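Local coordinates for protein sulfide-quinone reductase (PDB 3HYW) that oxidises hydrogen sulfide using FAD and a quinone, probably building up polysulfur in its active site for release, typically as cyclooctasulfur, at residues A[355-360]-A[375-380]; A[163-168]-A[208-213]. One frame throughout, in Å; residues are numbered along the deposited sequence.

Interaction 1 of 2, residues A[355-360]-A[375-380]; sequences AGFFFA and GKWAHY. With LMT (dodecyl-beta-D-maltoside), chain I; SO4 (sulfate ion), chain O.
Ala355 and Gly375 form an antiparallel hydrogen-bonded pair, the last rung between strands 355-361 and 369-375 of a small antiparallel sheet, just where the second strand turns into helix 376-395. The two bonds differ in geometry. Gly375 N reaches Ala355 O at 3.1 Å almost in line with the C=O bond, whereas Ala355 N approaches Gly375 O from above the carbonyl plane. The first helical turn then crosses the strand at 82°, with 6.5 Å between the segment axes.

The close packing lies in the angle between strand and helix. The methyl of Ala355 presses on the helix backbone, its CB 3.5 Å from His379 N, and meets the Ala378 methyl at 3.7 Å CB to CB. Farther along, Phe357 lies across Trp377 at about a right angle. Its ring, swung opposite its own amide nitrogen (chi1 180°), is carried to the tryptophan's far corner, where Phe357 CG is 3.7 Å from Trp377 CH2. The two ring planes are inclined by 43°, and Phe357 also packs on Ile348.

The outer side is looser and partly exposed, with detergent and sulfate lying against it. Trp377 is sandwiched: Ala378 CB sits over the centre of one indole face, and the chain-bearing glucose ring of a dodecyl maltoside over the other, with LMT C2' 3.7 Å above the Trp377 plane. Such detergent binding is consistent with the membrane-facing surface of a monotopic protein. Lys376 is exposed to solvent, its CB directed away from the strand. A sulfate, probably from the crystallisation liquor, occupies the helix N-terminus, where the helix dipole would favour an anion; Trp377 N donates to sulfate O1 at 3.2 Å, and Lys376 N to sulfate O2 at 3.0 Å in a nearly straight bond.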
ATOM      1  N   ALA A 355     -18.051   1.678  10.203  1.00 36.23           N
ATOM      2  CA  ALA A 355     -17.149   1.284  11.272  1.00 36.46           C
ATOM      3  C   ALA A 355     -16.140   0.251  10.817  1.00 36.36           C
ATOM      4  O   ALA A 355     -16.378  -0.475   9.852  1.00 36.05           O
ATOM      5  CB  ALA A 355     -17.945   0.757  12.475  1.00 36.28           C
ATOM      6  N   GLY A 356     -15.012   0.202  11.519  1.00 36.20           N
ATOM      7  CA  GLY A 356     -13.991  -0.801  11.273  1.00 36.50           C
ATOM      8  C   GLY A 356     -14.190  -1.958  12.223  1.00 36.65           C
ATOM      9  O   GLY A 356     -14.356  -1.753  13.419  1.00 37.08           O
ATOM     10  N   PHE A 357     -14.201  -3.169  11.682  1.00 36.65           N
ATOM     11  CA  PHE A 357     -14.301  -4.374  12.485  1.00 36.78           C
ATOM     12  C   PHE A 357     -12.939  -5.040  12.517  1.00 36.79           C
ATOM     13  O   PHE A 357     -12.380  -5.370  11.473  1.00 36.13           O
ATOM     14  CB  PHE A 357     -15.352  -5.332  11.918  1.00 37.10           C
ATOM     15  CG  PHE A 357     -15.498  -6.611  12.702  1.00 37.43           C
ATOM     16  CD1 PHE A 357     -16.389  -6.690  13.769  1.00 38.24           C
ATOM     17  CD2 PHE A 357     -14.749  -7.740  12.369  1.00 37.53           C
ATOM     18  CE1 PHE A 357     -16.529  -7.874  14.491  1.00 38.53           C
ATOM     19  CE2 PHE A 357     -14.876  -8.921  13.089  1.00 38.02           C
ATOM     20  CZ  PHE A 357     -15.764  -8.988  14.157  1.00 38.00           C
ATOM     21  N   PHE A 358     -12.412  -5.207  13.726  1.00 36.75           N
ATOM     22  CA  PHE A 358     -11.143  -5.883  13.949  1.00 37.29           C
ATOM     23  C   PHE A 358     -11.363  -7.056  14.894  1.00 37.46           C
ATOM     24  O   PHE A 358     -12.080  -6.941  15.899  1.00 38.69           O
ATOM     25  CB  PHE A 358     -10.088  -4.908  14.503  1.00 37.10           C
ATOM     26  CG  PHE A 358      -9.866  -3.705  13.625  1.00 37.40           C
ATOM     27  CD1 PHE A 358      -8.988  -3.768  12.545  1.00 37.09           C
ATOM     28  CD2 PHE A 358     -10.562  -2.516  13.857  1.00 37.79           C
ATOM     29  CE1 PHE A 358      -8.793  -2.659  11.717  1.00 37.43           C
ATOM     30  CE2 PHE A 358     -10.381  -1.408  13.038  1.00 38.01           C
ATOM     31  CZ  PHE A 358      -9.493  -1.478  11.963  1.00 37.77           C
ATOM     32  N   PHE A 359     -10.790  -8.198  14.538  1.00 36.98           N
ATOM     33  CA  PHE A 359     -10.805  -9.376  15.396  1.00 36.33           C
ATOM     34  C   PHE A 359      -9.407  -9.960  15.386  1.00 36.11           C
ATOM     35  O   PHE A 359      -8.841 -10.177  14.320  1.00 35.52           O
ATOM     36  CB  PHE A 359     -11.825 -10.415  14.898  1.00 36.27           C
ATOM     37  CG  PHE A 359     -11.789 -11.726  15.656  1.00 35.68           C
ATOM     38  CD1 PHE A 359     -11.511 -12.920  14.994  1.00 36.01           C
ATOM     39  CD2 PHE A 359     -12.028 -11.765  17.030  1.00 35.48           C
ATOM     40  CE1 PHE A 359     -11.479 -14.135  15.682  1.00 35.09           C
ATOM     41  CE2 PHE A 359     -11.993 -12.977  17.727  1.00 34.92           C
ATOM     42  CZ  PHE A 359     -11.720 -14.159  17.052  1.00 35.51           C
ATOM     43  N   ALA A 360      -8.857 -10.188  16.577  1.00 35.66           N
ATOM     44  CA  ALA A 360      -7.541 -10.791  16.726  1.00 35.56           C
ATOM     45  C   ALA A 360      -7.597 -11.889  17.785  1.00 35.38           C
ATOM     46  O   ALA A 360      -8.008 -11.640  18.919  1.00 35.18           O
ATOM     47  CB  ALA A 360      -6.506  -9.729  17.094  1.00 35.36           C
ATOM     48  N   GLY A 375     -17.505  -1.492   7.096  1.00 41.69           N
ATOM     49  CA  GLY A 375     -18.812  -1.336   6.469  1.00 40.88           C
ATOM     50  C   GLY A 375     -19.800  -0.675   7.405  1.00 40.31           C
ATOM     51  O   GLY A 375     -19.524  -0.503   8.596  1.00 40.09           O
ATOM     52  N   LYS A 376     -20.950  -0.294   6.858  1.00 39.84           N
ATOM     53  CA  LYS A 376     -22.040   0.277   7.643  1.00 39.54           C
ATOM     54  C   LYS A 376     -22.523  -0.697   8.714  1.00 38.94           C
ATOM     55  O   LYS A 376     -22.818  -0.290   9.839  1.00 38.56           O
ATOM     56  CB  LYS A 376     -23.207   0.670   6.734  1.00 39.77           C
ATOM     57  CG  LYS A 376     -22.995   1.963   5.991  1.00 40.93           C
ATOM     58  CD  LYS A 376     -24.164   2.250   5.055  1.00 43.63           C
ATOM     59  CE  LYS A 376     -24.066   3.643   4.463  1.00 44.94           C
ATOM     60  NZ  LYS A 376     -22.764   3.863   3.762  1.00 47.03           N
ATOM     61  N   TRP A 377     -22.579  -1.981   8.356  1.00 38.41           N
ATOM     62  CA  TRP A 377     -23.046  -3.038   9.252  1.00 37.79           C
ATOM     63  C   TRP A 377     -22.354  -3.018  10.617  1.00 37.34           C
ATOM     64  O   TRP A 377     -22.993  -3.258  11.644  1.00 37.44           O
ATOM     65  CB  TRP A 377     -22.888  -4.419   8.594  1.00 37.84           C
ATOM     66  CG  TRP A 377     -21.453  -4.823   8.370  1.00 37.75           C
ATOM     67  CD1 TRP A 377     -20.696  -4.559   7.263  1.00 38.01           C
ATOM     68  CD2 TRP A 377     -20.603  -5.551   9.273  1.00 37.52           C
ATOM     69  NE1 TRP A 377     -19.432  -5.078   7.419  1.00 37.74           N
ATOM     70  CE2 TRP A 377     -19.346  -5.690   8.641  1.00 37.60           C
ATOM     71  CE3 TRP A 377     -20.781  -6.098  10.554  1.00 38.27           C
ATOM     72  CZ2 TRP A 377     -18.272  -6.354   9.242  1.00 37.60           C
ATOM     73  CZ3 TRP A 377     -19.709  -6.754  11.156  1.00 38.08           C
ATOM     74  CH2 TRP A 377     -18.471  -6.878  10.496  1.00 37.83           C
ATOM     75  N   ALA A 378     -21.055  -2.723  10.622  1.00 36.80           N
ATOM     76  CA  ALA A 378     -20.262  -2.732  11.843  1.00 36.17           C
ATOM     77  C   ALA A 378     -20.665  -1.612  12.802  1.00 35.90           C
ATOM     78  O   ALA A 378     -20.547  -1.760  14.024  1.00 35.30           O
ATOM     79  CB  ALA A 378     -18.773  -2.671  11.517  1.00 36.27           C
ATOM     80  N   HIS A 379     -21.153  -0.505  12.246  1.00 35.29           N
ATOM     81  CA  HIS A 379     -21.663   0.597  13.056  1.00 35.45           C
ATOM     82  C   HIS A 379     -22.944   0.192  13.783  1.00 35.71           C
ATOM     83  O   HIS A 379     -23.127   0.509  14.955  1.00 35.22           O
ATOM     84  CB  HIS A 379     -21.918   1.840  12.200  1.00 35.21           C
ATOM     85  CG  HIS A 379     -22.834   2.830  12.847  1.00 34.94           C
ATOM     86  ND1 HIS A 379     -24.152   2.979  12.473  1.00 34.87           N
ATOM     87  CD2 HIS A 379     -22.635   3.694  13.869  1.00 33.93           C
ATOM     88  CE1 HIS A 379     -24.718   3.906  13.223  1.00 34.94           C
ATOM     89  NE2 HIS A 379     -23.820   4.355  14.078  1.00 34.55           N
ATOM     90  N   TYR A 380     -23.825  -0.511  13.076  1.00 36.20           N
ATOM     91  CA  TYR A 380     -25.075  -0.977  13.660  1.00 36.90           C
ATOM     92  C   TYR A 380     -24.843  -2.043  14.723  1.00 36.70           C
ATOM     93  O   TYR A 380     -25.532  -2.067  15.743  1.00 36.39           O
ATOM     94  CB  TYR A 380     -26.053  -1.419  12.567  1.00 37.38           C
ATOM     95  CG  TYR A 380     -26.442  -0.254  11.688  1.00 38.67           C
ATOM     96  CD1 TYR A 380     -27.427   0.654  12.086  1.00 39.98           C
ATOM     97  CD2 TYR A 380     -25.787  -0.023  10.479  1.00 39.32           C
ATOM     98  CE1 TYR A 380     -27.767   1.748  11.278  1.00 39.93           C
ATOM     99  CE2 TYR A 380     -26.115   1.054   9.679  1.00 39.84           C
ATOM    100  CZ  TYR A 380     -27.101   1.936  10.081  1.00 39.77           C
ATOM    101  OH  TYR A 380     -27.406   3.005   9.266  1.00 41.07           O
TER
HETATM  102  C1B LMT I 600     -21.130  -6.733   4.461  0.50 57.04           C
HETATM  103  C2B LMT I 600     -22.591  -6.308   4.237  0.50 57.28           C
HETATM  104  C3B LMT I 600     -23.095  -6.702   2.849  0.50 57.62           C
HETATM  105  C4B LMT I 600     -22.135  -6.196   1.777  0.50 57.66           C
HETATM  106  C5B LMT I 600     -20.733  -6.752   2.052  0.50 57.66           C
HETATM  107  C6B LMT I 600     -19.711  -6.310   1.007  0.50 57.92           C
HETATM  108  O1B LMT I 600     -21.028  -8.140   4.722  0.50 56.41           O
HETATM  109  O2B LMT I 600     -23.442  -6.872   5.241  0.50 57.14           O
HETATM  110  O3B LMT I 600     -24.403  -6.160   2.629  0.50 57.74           O
HETATM  111  O4' LMT I 600     -22.611  -6.584   0.482  0.50 57.61           O
HETATM  112  O5B LMT I 600     -20.291  -6.339   3.357  0.50 57.35           O
HETATM  113  O6B LMT I 600     -19.439  -4.909   1.136  0.50 58.22           O
HETATM  114  C1' LMT I 600     -19.457 -10.228   8.063  0.50 54.98           C
HETATM  115  C2' LMT I 600     -20.684  -9.344   8.286  0.50 55.05           C
HETATM  116  C3' LMT I 600     -21.381  -9.012   6.969  0.50 55.25           C
HETATM  117  C4' LMT I 600     -20.386  -8.418   5.970  0.50 55.58           C
HETATM  118  C5' LMT I 600     -19.224  -9.399   5.795  0.50 55.46           C
HETATM  119  C6' LMT I 600     -18.177  -8.879   4.817  0.50 55.68           C
HETATM  120  O1' LMT I 600     -18.746 -10.321   9.299  0.50 54.87           O
HETATM  121  O2' LMT I 600     -21.607  -9.990   9.167  0.50 55.19           O
HETATM  122  O3' LMT I 600     -22.444  -8.090   7.220  0.50 55.23           O
HETATM  123  O5' LMT I 600     -18.605  -9.645   7.066  0.50 55.24           O
HETATM  124  O6' LMT I 600     -17.920  -9.875   3.819  0.50 55.81           O
HETATM  125  C1  LMT I 600     -18.032 -11.548   9.469  0.50 54.27           C
HETATM  126  C2  LMT I 600     -18.530 -12.294  10.706  0.50 53.75           C
HETATM  127  C3  LMT I 600     -18.367 -11.475  11.984  0.50 53.14           C
HETATM  128  C4  LMT I 600     -18.724 -12.310  13.210  0.50 52.61           C
HETATM  129  C5  LMT I 600     -19.380 -11.460  14.293  0.50 52.13           C
HETATM  130  C6  LMT I 600     -19.545 -12.263  15.579  0.50 51.88           C
HETATM  131  C7  LMT I 600     -20.525 -11.590  16.533  0.50 51.59           C
HETATM  132  C8  LMT I 600     -21.825 -12.380  16.650  0.50 51.28           C
HETATM  133  C9  LMT I 600     -22.892 -11.829  15.710  0.50 50.96           C
HETATM  134  C10 LMT I 600     -24.092 -12.765  15.629  0.50 50.76           C
HETATM  135  C11 LMT I 600     -25.328 -12.126  16.249  0.50 50.58           C
HETATM  136  C12 LMT I 600     -26.579 -12.552  15.513  0.50 50.66           C
HETATM  137  S   SO4 O 434     -21.729  -2.415   4.028  0.50 48.22           S
HETATM  138  O1  SO4 O 434     -22.597  -2.616   5.185  0.50 47.14           O
HETATM  139  O2  SO4 O 434     -21.262  -1.031   3.984  0.50 47.73           O
HETATM  140  O3  SO4 O 434     -20.578  -3.312   4.111  0.50 48.23           O
HETATM  141  O4  SO4 O 434     -22.477  -2.718   2.809  0.50 48.20           O

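Interaction 2 of 2, residues A[163-168]-A[208-213]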
ATOM      1  N   PHE A 163     -12.804   8.838  17.416  1.00 32.66           N
ATOM      2  CA  PHE A 163     -13.138  10.247  17.627  1.00 32.67           C
ATOM      3  C   PHE A 163     -12.779  11.106  16.413  1.00 32.54           C
ATOM      4  O   PHE A 163     -13.541  11.992  16.022  1.00 32.40           O
ATOM      5  CB  PHE A 163     -12.452  10.791  18.892  1.00 32.76           C
ATOM      6  CG  PHE A 163     -12.844  12.209  19.233  1.00 33.19           C
ATOM      7  CD1 PHE A 163     -12.062  13.286  18.813  1.00 33.60           C
ATOM      8  CD2 PHE A 163     -14.001  12.469  19.963  1.00 33.13           C
ATOM      9  CE1 PHE A 163     -12.431  14.604  19.115  1.00 33.64           C
ATOM     10  CE2 PHE A 163     -14.378  13.784  20.272  1.00 33.31           C
ATOM     11  CZ  PHE A 163     -13.588  14.849  19.853  1.00 33.09           C
ATOM     12  N   ALA A 164     -11.619  10.845  15.826  1.00 32.22           N
ATOM     13  CA  ALA A 164     -11.194  11.578  14.641  1.00 31.98           C
ATOM     14  C   ALA A 164     -12.177  11.385  13.479  1.00 32.11           C
ATOM     15  O   ALA A 164     -12.561  12.351  12.811  1.00 32.26           O
ATOM     16  CB  ALA A 164      -9.792  11.168  14.244  1.00 31.71           C
ATOM     17  N   LEU A 165     -12.592  10.143  13.249  1.00 31.96           N
ATOM     18  CA  LEU A 165     -13.476   9.841  12.129  1.00 32.49           C
ATOM     19  C   LEU A 165     -14.923  10.265  12.386  1.00 32.52           C
ATOM     20  O   LEU A 165     -15.625  10.691  11.456  1.00 31.99           O
ATOM     21  CB  LEU A 165     -13.355   8.370  11.722  1.00 32.50           C
ATOM     22  CG  LEU A 165     -12.003   8.124  11.045  1.00 33.51           C
ATOM     23  CD1 LEU A 165     -11.634   6.674  11.030  1.00 34.47           C
ATOM     24  CD2 LEU A 165     -11.978   8.713   9.636  1.00 33.93           C
ATOM     25  N   MET A 166     -15.336  10.186  13.651  1.00 32.68           N
ATOM     26  CA  MET A 166     -16.641  10.690  14.105  1.00 33.83           C
ATOM     27  C   MET A 166     -16.744  12.199  13.916  1.00 33.13           C
ATOM     28  O   MET A 166     -17.779  12.705  13.484  1.00 33.09           O
ATOM     29  CB  MET A 166     -16.871  10.353  15.584  1.00 33.67           C
ATOM     30  CG  MET A 166     -17.118   8.889  15.863  1.00 34.97           C
ATOM     31  SD  MET A 166     -17.437   8.578  17.614  1.00 36.96           S
ATOM     32  CE  MET A 166     -17.813   6.855  17.534  1.00 37.02           C
ATOM     33  N   LEU A 167     -15.672  12.903  14.268  1.00 32.78           N
ATOM     34  CA  LEU A 167     -15.611  14.349  14.116  1.00 32.77           C
ATOM     35  C   LEU A 167     -15.655  14.751  12.640  1.00 32.46           C
ATOM     36  O   LEU A 167     -16.400  15.651  12.273  1.00 32.94           O
ATOM     37  CB  LEU A 167     -14.374  14.922  14.814  1.00 32.66           C
ATOM     38  CG  LEU A 167     -14.213  16.451  14.833  1.00 33.18           C
ATOM     39  CD1 LEU A 167     -15.462  17.141  15.407  1.00 33.22           C
ATOM     40  CD2 LEU A 167     -12.962  16.853  15.596  1.00 32.32           C
ATOM     41  N   HIS A 168     -14.875  14.070  11.801  1.00 32.24           N
ATOM     42  CA  HIS A 168     -14.960  14.244  10.343  1.00 32.28           C
ATOM     43  C   HIS A 168     -16.405  14.101   9.840  1.00 32.24           C
ATOM     44  O   HIS A 168     -16.886  14.926   9.057  1.00 31.99           O
ATOM     45  CB  HIS A 168     -14.050  13.241   9.614  1.00 32.01           C
ATOM     46  CG  HIS A 168     -14.343  13.120   8.150  1.00 32.50           C
ATOM     47  ND1 HIS A 168     -13.905  14.043   7.225  1.00 32.03           N
ATOM     48  CD2 HIS A 168     -15.051  12.198   7.453  1.00 32.76           C
ATOM     49  CE1 HIS A 168     -14.321  13.693   6.022  1.00 32.67           C
ATOM     50  NE2 HIS A 168     -15.020  12.576   6.131  1.00 33.09           N
ATOM     51  N   ASP A 208      -5.646   4.166   4.002  1.00 36.29           N
ATOM     52  CA  ASP A 208      -6.554   4.424   2.876  1.00 36.85           C
ATOM     53  C   ASP A 208      -7.766   5.219   3.328  1.00 36.54           C
ATOM     54  O   ASP A 208      -8.262   6.079   2.604  1.00 36.88           O
ATOM     55  CB  ASP A 208      -7.032   3.117   2.231  1.00 37.07           C
ATOM     56  CG  ASP A 208      -5.978   2.465   1.371  1.00 38.53           C
ATOM     57  OD1 ASP A 208      -4.828   2.960   1.330  1.00 40.45           O
ATOM     58  OD2 ASP A 208      -6.308   1.449   0.725  1.00 39.75           O
ATOM     59  N   LEU A 209      -8.226   4.919   4.535  1.00 36.19           N
ATOM     60  CA  LEU A 209      -9.377   5.569   5.141  1.00 35.77           C
ATOM     61  C   LEU A 209      -9.104   7.036   5.468  1.00 35.03           C
ATOM     62  O   LEU A 209      -9.945   7.894   5.214  1.00 35.24           O
ATOM     63  CB  LEU A 209      -9.768   4.807   6.408  1.00 36.18           C
ATOM     64  CG  LEU A 209     -11.020   5.198   7.181  1.00 37.30           C
ATOM     65  CD1 LEU A 209     -12.276   4.778   6.422  1.00 38.28           C
ATOM     66  CD2 LEU A 209     -10.972   4.540   8.543  1.00 38.53           C
ATOM     67  N   PHE A 210      -7.942   7.314   6.054  1.00 34.18           N
ATOM     68  CA  PHE A 210      -7.525   8.692   6.339  1.00 33.29           C
ATOM     69  C   PHE A 210      -7.347   9.476   5.036  1.00 32.76           C
ATOM     70  O   PHE A 210      -7.748  10.636   4.949  1.00 32.41           O
ATOM     71  CB  PHE A 210      -6.235   8.718   7.178  1.00 32.94           C
ATOM     72  CG  PHE A 210      -6.465   8.609   8.672  1.00 33.16           C
ATOM     73  CD1 PHE A 210      -7.696   8.193   9.187  1.00 32.20           C
ATOM     74  CD2 PHE A 210      -5.438   8.909   9.566  1.00 32.85           C
ATOM     75  CE1 PHE A 210      -7.903   8.088  10.555  1.00 32.18           C
ATOM     76  CE2 PHE A 210      -5.639   8.796  10.945  1.00 32.07           C
ATOM     77  CZ  PHE A 210      -6.873   8.390  11.438  1.00 31.71           C
ATOM     78  N   ALA A 211      -6.767   8.825   4.027  1.00 32.42           N
ATOM     79  CA  ALA A 211      -6.603   9.424   2.700  1.00 32.47           C
ATOM     80  C   ALA A 211      -7.946   9.737   2.036  1.00 32.67           C
ATOM     81  O   ALA A 211      -8.130  10.829   1.498  1.00 32.68           O
ATOM     82  CB  ALA A 211      -5.756   8.527   1.801  1.00 32.35           C
ATOM     83  N   GLU A 212      -8.879   8.784   2.078  1.00 32.86           N
ATOM     84  CA  GLU A 212     -10.211   8.974   1.481  1.00 33.33           C
ATOM     85  C   GLU A 212     -10.999  10.103   2.146  1.00 32.69           C
ATOM     86  O   GLU A 212     -11.836  10.731   1.511  1.00 32.70           O
ATOM     87  CB  GLU A 212     -11.024   7.672   1.523  1.00 33.76           C
ATOM     88  CG  GLU A 212     -10.635   6.651   0.445  1.00 36.66           C
ATOM     89  CD  GLU A 212     -10.655   5.204   0.943  1.00 40.31           C
ATOM     90  OE1 GLU A 212     -11.320   4.913   1.968  1.00 42.60           O
ATOM     91  OE2 GLU A 212      -9.990   4.351   0.306  1.00 41.50           O
ATOM     92  N   ARG A 213     -10.718  10.361   3.419  1.00 32.45           N
ATOM     93  CA  ARG A 213     -11.454  11.372   4.181  1.00 32.46           C
ATOM     94  C   ARG A 213     -10.620  12.608   4.508  1.00 31.92           C
ATOM     95  O   ARG A 213     -11.025  13.435   5.327  1.00 31.81           O
ATOM     96  CB  ARG A 213     -12.012  10.760   5.463  1.00 32.18           C
ATOM     97  CG  ARG A 213     -13.176   9.821   5.235  1.00 33.85           C
ATOM     98  CD  ARG A 213     -13.149   8.708   6.271  1.00 35.17           C
ATOM     99  NE  ARG A 213     -14.299   7.807   6.208  1.00 38.05           N
ATOM    100  CZ  ARG A 213     -14.598   6.998   5.192  1.00 39.88           C
ATOM    101  NH1 ARG A 213     -13.848   6.968   4.086  1.00 41.14           N
ATOM    102  NH2 ARG A 213     -15.667   6.212   5.280  1.00 39.91           N
TER
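His168 and Arg213 mark the closest backbone approach, their CA atoms 7.6 Å apart, between two helical segments. Residues 163-168 are helical throughout, inside helix 158-173, while Arg213 (phi/psi -110/12) is the first residue to leave helical geometry after helix 202-212. The second helix therefore meets the first with its C-terminal end, and the join is made by side chains.

The CB of Leu165 is directed toward the second helix, and its two methyls take different partners. Leu165 CD1 packs on Leu209 CD2 at 3.3 Å, tighter than usual van der Waals contact, and lies near the plane of the Phe210 ring, at its CE1 edge. Leu165 CD2 rests on the aliphatic arm of Arg213, 3.6 Å from Arg213 CD. That arm then runs over His168: Arg213 CB stands 3.8 Å from the imidazole centroid, over the ring face, a CH-pi contact, and Arg213 CG lies 3.4 Å from His168 NE2. The imidazole, swung away from its own amide nitrogen (chi1 165°), is directed toward the helix end, where His168 CE1 comes to 3.4 Å from Arg213 O; its ND1 is hydrogen-bonded to Arg177. If an alanine stood at His168, the arginine arm would probably be freer to turn for want of the ring beneath it, and Arg177 would be left without this partner. The guanidinium has Leu209 CD1 over one face, and Glu212 pairs with it only at long range.

Phe163, Ala164 and Leu167 pack on strand 146-150, and Phe210 sets its ring edge-to-face with Phe184 of strand 182-185. Helix 158-173 links strands 146-150 and 182-185, and helix 202-212 leads on to strand 216-218; all three strands run parallel, so the contact joins the helices of two successive beta-alpha-beta crossovers, as in Rossmann-type domains.

Overall arrangement
Interactions 1 and 2 do not touch: their centres are 15 Å apart and their nearest atoms about 7 Å. They are connected through neighbours. Phe358 of strand 355-361 packs on Ser202 and Leu205, on the helix that supplies 208-213, and a weak, long ion pair joins Arg213 to Asp354, just before that strand. Interaction 1 lies near the quinone site: the side chain of Phe357 is about 5 Å from the bound decylubiquinone (DCQ). The same side chain of Phe357 is about 9 Å from the bound octathiocane (PS9). In interaction 2, the side chain of Leu165 is about 10 Å from the bound octathiocane (PS9), while Asp208 forms a salt bridge with Arg204 of a second subunit in the trimer.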